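Local coordinates for protein UDP-glucose 4-epimerase (PDB 7K3P) that catalyses the reversible 4-epimerisation of UDP-glucose to UDP-galactose with tightly held NAD, and probably acts likewise on the N-acetylated sugars, at residues A[160-163]-A[164-168]; A[137-140]-A[141-144]. The protein carries 2 engineered substitutions. All coordinates share one frame; numbering follows the deposited sequence.

Contact 1 of 2, residues A[160-163]-A[164-168]; sequences NPYG and RSKLM. With NAD (nicotinamide-adenine-dinucleotide), chain C.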
loop_
_atom_site.group_PDB
_atom_site.type_symbol
_atom_site.label_atom_id
_atom_site.label_comp_id
_atom_site.label_asym_id
_atom_site.label_seq_id
_atom_site.Cartn_x
_atom_site.Cartn_y
_atom_site.Cartn_z
ATOM N N ASN A 160 2.343 -12.604 -1.057
ATOM C CA ASN A 160 0.908 -12.771 -0.865
ATOM C C ASN A 160 0.287 -11.478 -0.355
ATOM O O ASN A 160 1.006 -10.572 0.061
ATOM C CB ASN A 160 0.615 -13.936 0.078
ATOM C CG ASN A 160 1.366 -13.819 1.382
ATOM O OD1 ASN A 160 1.059 -12.949 2.210
ATOM N ND2 ASN A 160 2.363 -14.692 1.578
ATOM N N PRO A 161 -1.050 -11.374 -0.419
ATOM C CA PRO A 161 -1.680 -10.106 -0.039
ATOM C C PRO A 161 -1.490 -9.784 1.447
ATOM O O PRO A 161 -1.413 -8.597 1.783
ATOM C CB PRO A 161 -3.161 -10.333 -0.377
ATOM C CG PRO A 161 -3.135 -11.439 -1.468
ATOM C CD PRO A 161 -2.008 -12.331 -1.012
ATOM N N TYR A 162 -1.419 -10.793 2.316
ATOM C CA TYR A 162 -1.139 -10.517 3.722
ATOM C C TYR A 162 0.200 -9.795 3.848
ATOM O O TYR A 162 0.285 -8.730 4.465
ATOM C CB TYR A 162 -1.134 -11.797 4.564
ATOM C CG TYR A 162 -0.561 -11.609 5.972
ATOM C CD1 TYR A 162 -1.231 -10.839 6.926
ATOM C CD2 TYR A 162 0.647 -12.199 6.338
ATOM C CE1 TYR A 162 -0.714 -10.662 8.204
ATOM C CE2 TYR A 162 1.170 -12.031 7.616
ATOM C CZ TYR A 162 0.482 -11.269 8.542
ATOM O OH TYR A 162 1.004 -11.123 9.801
ATOM N N GLY A 163 1.246 -10.365 3.252
ATOM C CA GLY A 163 2.564 -9.748 3.307
ATOM C C GLY A 163 2.600 -8.351 2.705
ATOM O O GLY A 163 3.230 -7.438 3.263
ATOM N N ARG A 164 1.940 -8.182 1.561
ATOM C CA ARG A 164 1.845 -6.874 0.920
ATOM C C ARG A 164 1.087 -5.872 1.783
ATOM O O ARG A 164 1.456 -4.697 1.835
ATOM C CB ARG A 164 1.172 -6.976 -0.464
ATOM C CG ARG A 164 2.071 -7.572 -1.540
ATOM C CD ARG A 164 1.443 -7.545 -2.920
ATOM N NE ARG A 164 0.590 -8.703 -3.156
ATOM C CZ ARG A 164 1.042 -9.895 -3.549
ATOM N NH1 ARG A 164 2.343 -10.070 -3.731
ATOM N NH2 ARG A 164 0.202 -10.913 -3.753
ATOM N N SER A 165 0.019 -6.330 2.439
ATOM C CA SER A 165 -0.827 -5.424 3.221
ATOM C C SER A 165 -0.054 -4.850 4.407
ATOM O O SER A 165 -0.289 -3.716 4.823
ATOM C CB SER A 165 -2.116 -6.119 3.702
ATOM O OG SER A 165 -1.886 -7.020 4.772
ATOM N N LYS A 166 0.866 -5.643 4.948
ATOM C CA LYS A 166 1.706 -5.207 6.059
ATOM C C LYS A 166 2.828 -4.284 5.593
ATOM O O LYS A 166 3.114 -3.272 6.234
ATOM C CB LYS A 166 2.256 -6.429 6.802
ATOM C CG LYS A 166 1.194 -7.154 7.637
ATOM C CD LYS A 166 0.809 -6.311 8.869
ATOM C CE LYS A 166 0.133 -7.167 9.912
ATOM N NZ LYS A 166 -0.158 -6.371 11.146
ATOM N N LEU A 167 3.448 -4.618 4.463
ATOM C CA LEU A 167 4.520 -3.794 3.898
ATOM C C LEU A 167 4.006 -2.407 3.522
ATOM O O LEU A 167 4.695 -1.399 3.707
ATOM C CB LEU A 167 5.075 -4.460 2.634
ATOM C CG LEU A 167 6.132 -3.637 1.891
ATOM C CD1 LEU A 167 7.275 -3.291 2.846
ATOM C CD2 LEU A 167 6.650 -4.405 0.662
ATOM N N MET A 168 2.799 -2.355 2.961
ATOM C CA MET A 168 2.193 -1.074 2.655
ATOM C C MET A 168 2.065 -0.204 3.910
ATOM O O MET A 168 2.356 0.994 3.865
ATOM C CB MET A 168 0.832 -1.276 2.001
ATOM C CG MET A 168 0.912 -1.827 0.568
ATOM S SD MET A 168 -0.755 -2.016 -0.107
ATOM C CE MET A 168 -0.364 -2.812 -1.671
HETATM P PA NAD C . -4.953 -12.142 16.849
HETATM O O1A NAD C . -6.052 -12.431 15.855
HETATM O O2A NAD C . -5.055 -13.053 18.039
HETATM O O5B NAD C . -5.054 -10.663 17.388
HETATM C C5B NAD C . -5.693 -9.712 16.585
HETATM C C4B NAD C . -6.599 -8.895 17.419
HETATM O O4B NAD C . -6.991 -7.722 16.766
HETATM C C3B NAD C . -7.894 -9.687 17.784
HETATM O O3B NAD C . -8.242 -9.768 19.218
HETATM C C2B NAD C . -8.958 -9.070 16.845
HETATM O O2B NAD C . -10.223 -9.126 17.349
HETATM C C1B NAD C . -8.420 -7.679 16.745
HETATM N N9A NAD C . -8.918 -6.966 15.558
HETATM C C8A NAD C . -8.830 -7.375 14.275
HETATM N N7A NAD C . -9.411 -6.482 13.459
HETATM C C5A NAD C . -9.889 -5.467 14.189
HETATM C C6A NAD C . -10.584 -4.283 13.894
HETATM N N6A NAD C . -10.901 -3.956 12.524
HETATM N N1A NAD C . -10.926 -3.437 14.886
HETATM C C2A NAD C . -10.643 -3.703 16.173
HETATM N N3A NAD C . -9.980 -4.860 16.508
HETATM C C4A NAD C . -9.593 -5.747 15.546
HETATM O O3 NAD C . -3.563 -12.320 16.098
HETATM P PN NAD C . -2.170 -12.373 16.835
HETATM O O1N NAD C . -2.313 -11.935 18.281
HETATM O O2N NAD C . -1.671 -13.784 16.760
HETATM O O5D NAD C . -1.184 -11.406 16.065
HETATM C C5D NAD C . -1.277 -10.023 16.315
HETATM C C4D NAD C . -0.388 -9.227 15.375
HETATM O O4D NAD C . 0.908 -9.780 15.305
HETATM C C3D NAD C . -0.952 -9.056 13.969
HETATM O O3D NAD C . -0.675 -7.793 13.513
HETATM C C2D NAD C . -0.190 -9.988 13.125
HETATM O O2D NAD C . -0.117 -9.620 11.798
HETATM C C1D NAD C . 1.172 -10.016 13.869
HETATM N N1N NAD C . 2.012 -11.279 13.633
HETATM C C2N NAD C . 1.516 -12.443 14.188
HETATM C C3N NAD C . 2.226 -13.628 14.020
HETATM C C7N NAD C . 1.695 -14.904 14.620
HETATM O O7N NAD C . 0.639 -14.937 15.232
HETATM N N7N NAD C . 2.448 -16.103 14.453
HETATM C C4N NAD C . 3.414 -13.621 13.314
HETATM C C5N NAD C . 3.898 -12.455 12.766
HETATM C C6N NAD C . 3.193 -11.253 12.921
#

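Contact 2 of 2, residues A[137-140]-A[141-144]; sequences STAA and TYGE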
loop_
_atom_site.group_PDB
_atom_site.type_symbol
_atom_site.label_atom_id
_atom_site.label_comp_id
_atom_site.label_asym_id
_atom_site.label_seq_id
_atom_site.Cartn_x
_atom_site.Cartn_y
_atom_site.Cartn_z
ATOM N N SER A 137 4.574 -5.839 12.411
ATOM C CA SER A 137 4.630 -6.233 11.006
ATOM C C SER A 137 4.895 -7.739 10.981
ATOM O O SER A 137 4.461 -8.449 11.878
ATOM C CB SER A 137 5.724 -5.464 10.285
ATOM O OG SER A 137 5.704 -5.742 8.901
ATOM N N THR A 138 5.624 -8.226 9.981
ATOM C CA THR A 138 5.778 -9.675 9.826
ATOM C C THR A 138 6.970 -10.018 8.947
ATOM O O THR A 138 7.356 -9.231 8.093
ATOM C CB THR A 138 4.521 -10.318 9.169
ATOM O OG1 THR A 138 4.798 -11.689 8.817
ATOM C CG2 THR A 138 4.131 -9.560 7.885
ATOM N N ALA A 139 7.535 -11.209 9.139
ATOM C CA ALA A 139 8.597 -11.672 8.235
ATOM C C ALA A 139 8.065 -11.926 6.818
ATOM O O ALA A 139 8.834 -11.970 5.862
ATOM C CB ALA A 139 9.288 -12.930 8.789
ATOM N N ALA A 140 6.749 -12.083 6.675
ATOM C CA ALA A 140 6.146 -12.202 5.338
ATOM C C ALA A 140 6.516 -11.023 4.428
ATOM O O ALA A 140 6.431 -11.124 3.195
ATOM C CB ALA A 140 4.596 -12.371 5.431
ATOM N N THR A 141 6.930 -9.899 5.016
ATOM C CA THR A 141 7.361 -8.781 4.189
ATOM C C THR A 141 8.611 -9.124 3.379
ATOM O O THR A 141 8.864 -8.503 2.350
ATOM C CB THR A 141 7.624 -7.501 4.990
ATOM O OG1 THR A 141 8.589 -7.764 6.026
ATOM C CG2 THR A 141 6.313 -6.969 5.592
ATOM N N TYR A 142 9.399 -10.091 3.844
ATOM C CA TYR A 142 10.597 -10.486 3.090
ATOM C C TYR A 142 10.283 -11.402 1.913
ATOM O O TYR A 142 11.154 -11.628 1.060
ATOM C CB TYR A 142 11.621 -11.189 3.984
ATOM C CG TYR A 142 12.139 -10.332 5.109
ATOM C CD1 TYR A 142 12.800 -9.136 4.855
ATOM C CD2 TYR A 142 11.976 -10.725 6.426
ATOM C CE1 TYR A 142 13.281 -8.346 5.900
ATOM C CE2 TYR A 142 12.454 -9.951 7.471
ATOM C CZ TYR A 142 13.097 -8.765 7.201
ATOM O OH TYR A 142 13.564 -7.998 8.254
ATOM N N GLY A 143 9.062 -11.944 1.876
ATOM C CA GLY A 143 8.667 -12.864 0.815
ATOM C C GLY A 143 9.479 -14.153 0.878
ATOM O O GLY A 143 9.495 -14.849 1.903
ATOM N N GLU A 144 10.143 -14.488 -0.223
ATOM C CA GLU A 144 11.016 -15.664 -0.252
ATOM C C GLU A 144 12.446 -15.165 -0.282
ATOM O O GLU A 144 12.970 -14.820 -1.339
ATOM C CB GLU A 144 10.722 -16.540 -1.471
ATOM C CG GLU A 144 9.490 -17.405 -1.301
ATOM C CD GLU A 144 9.094 -18.110 -2.586
ATOM O OE1 GLU A 144 9.483 -17.622 -3.671
ATOM O OE2 GLU A 144 8.394 -19.143 -2.505
#

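Contact 1 of 2, residues A[160-163]-A[164-168]
Arg164 N, Ser165 N, Lys166 N and Leu167 N bond back to the carbonyls of Asn160, Pro161, Tyr162 and Gly163, the successive i to i+4 bonds that start helix 161-179. The start of this helix carries the YxxxK motif of the short-chain dehydrogenase/reductase family, here Tyr162 and Lys166. Asn160 is its N-cap: OD1 accepts from Gly163 N at 2.8 Å in a nearly straight bond (167°). Ser165 OG returns to Tyr162 O at 2.8 Å, arriving from the same face of that carbonyl as Lys166 N, so two donors grip one oxygen. The hydroxyl also bonds to Asn114, tying the turn to helix 107-127. Arg164 runs back beside the start of the helix: a bend at chi3 (-85°) lays one guanidinium face over Asn160 C, with NH2 3.4 Å from that carbon. NH2 also lies 3.8 Å from Pro161 CD. The charge of Arg164 is met across the dimer interface, where NE forms a salt bridge with Asp175 of the second subunit. On the cofactor side the Lys166 chain, bent at chi2, crosses the Tyr162 side chain at a slant, with Tyr162 CE1 4.0 Å from Lys166 CE. The Tyr162 ring leaves with CG anti to the backbone N (chi1 168°), which carries the hydroxyl out to the nicotinamide ribose of NAD. Lys166 NZ is shared between the cofactor and the backbone carbonyl of Ser136, which helps fix the ammonium at the ribose. Such a pairing with the ribose fits the roles of this tyrosine and lysine in related epimerases. NAD O2D meets Tyr162 OH at 2.7 Å at the edge of the ring and in its plane, and the neighbouring NAD O3D accepts from Lys166 NZ at 2.8 Å.

Contact 2 of 2, residues A[137-140]-A[141-144]
The Tyr142 ring stands beside Ala139: Ala139 O approaches it obliquely, 3.4 Å from CD2, and Ala139 CB lies 4.2 Å from the same ring carbon. Ser154 and Leu156 also pack on this ring, and its hydroxyl is fixed by hydrogen bonds to Asn271 and Arg189. Residues 139-142 form a short 3-10 turn entered through an ST turn, in which Thr138 OG1 accepts from Ala140 N at 2.9 Å. Tyr142 N bonds to Ala139 O and Gly143 N to Ala140 O, both donors standing above the carbonyl plane, consistent with the tight 3-10 winding. Thr138 O is held by two donors of a single residue. Thr141 OG1 approaches Thr138 O nearly along the C=O axis at 2.8 Å, whereas Thr141 N reaches Thr138 O from above the plane at 3.2 Å. The hydroxyl gets there because chi1 of Thr141 (56°) sets OG1 between the backbone N and the carbonyl carbon; the same rotation leaves Thr141 CG2 beside the backbone N, 3.6 Å from Ser137 OG. Ser137 OG itself hydrogen-bonds to Glu170. Thr138 probably corresponds to the serine or threonine of the family's catalytic triad, and its side chain lies about 4 Å from NAD at the nearest atoms. The loop follows strand 132-136; the backbone of Ser137 bonds to Leu188 of the adjacent strand 184-189 and that of Ala139 to Tyr190 just beyond, while Thr138 and Thr141 pack against helix 161-179.

In the fold
The two contacts lie about 8 Å apart, centre to centre, on the same side of the chain's centre and within one Rossmann-type NAD-binding domain. Contact 2 comes first along the chain, in the loop leaving strand 132-136 of the seven-stranded parallel sheet; contact 1 follows at the start of helix 161-179, which leads on to the neighbouring strand 184-189. They touch directly: Tyr162 OH lies 3.7 Å from Thr138 CB, and Lys166 CG lies 3.8 Å from Thr138 CG2. Loop and helix end thus bring threonine, tyrosine and lysine together at the nicotinamide end of NAD, the arrangement expected of a short-chain dehydrogenase/reductase epimerase.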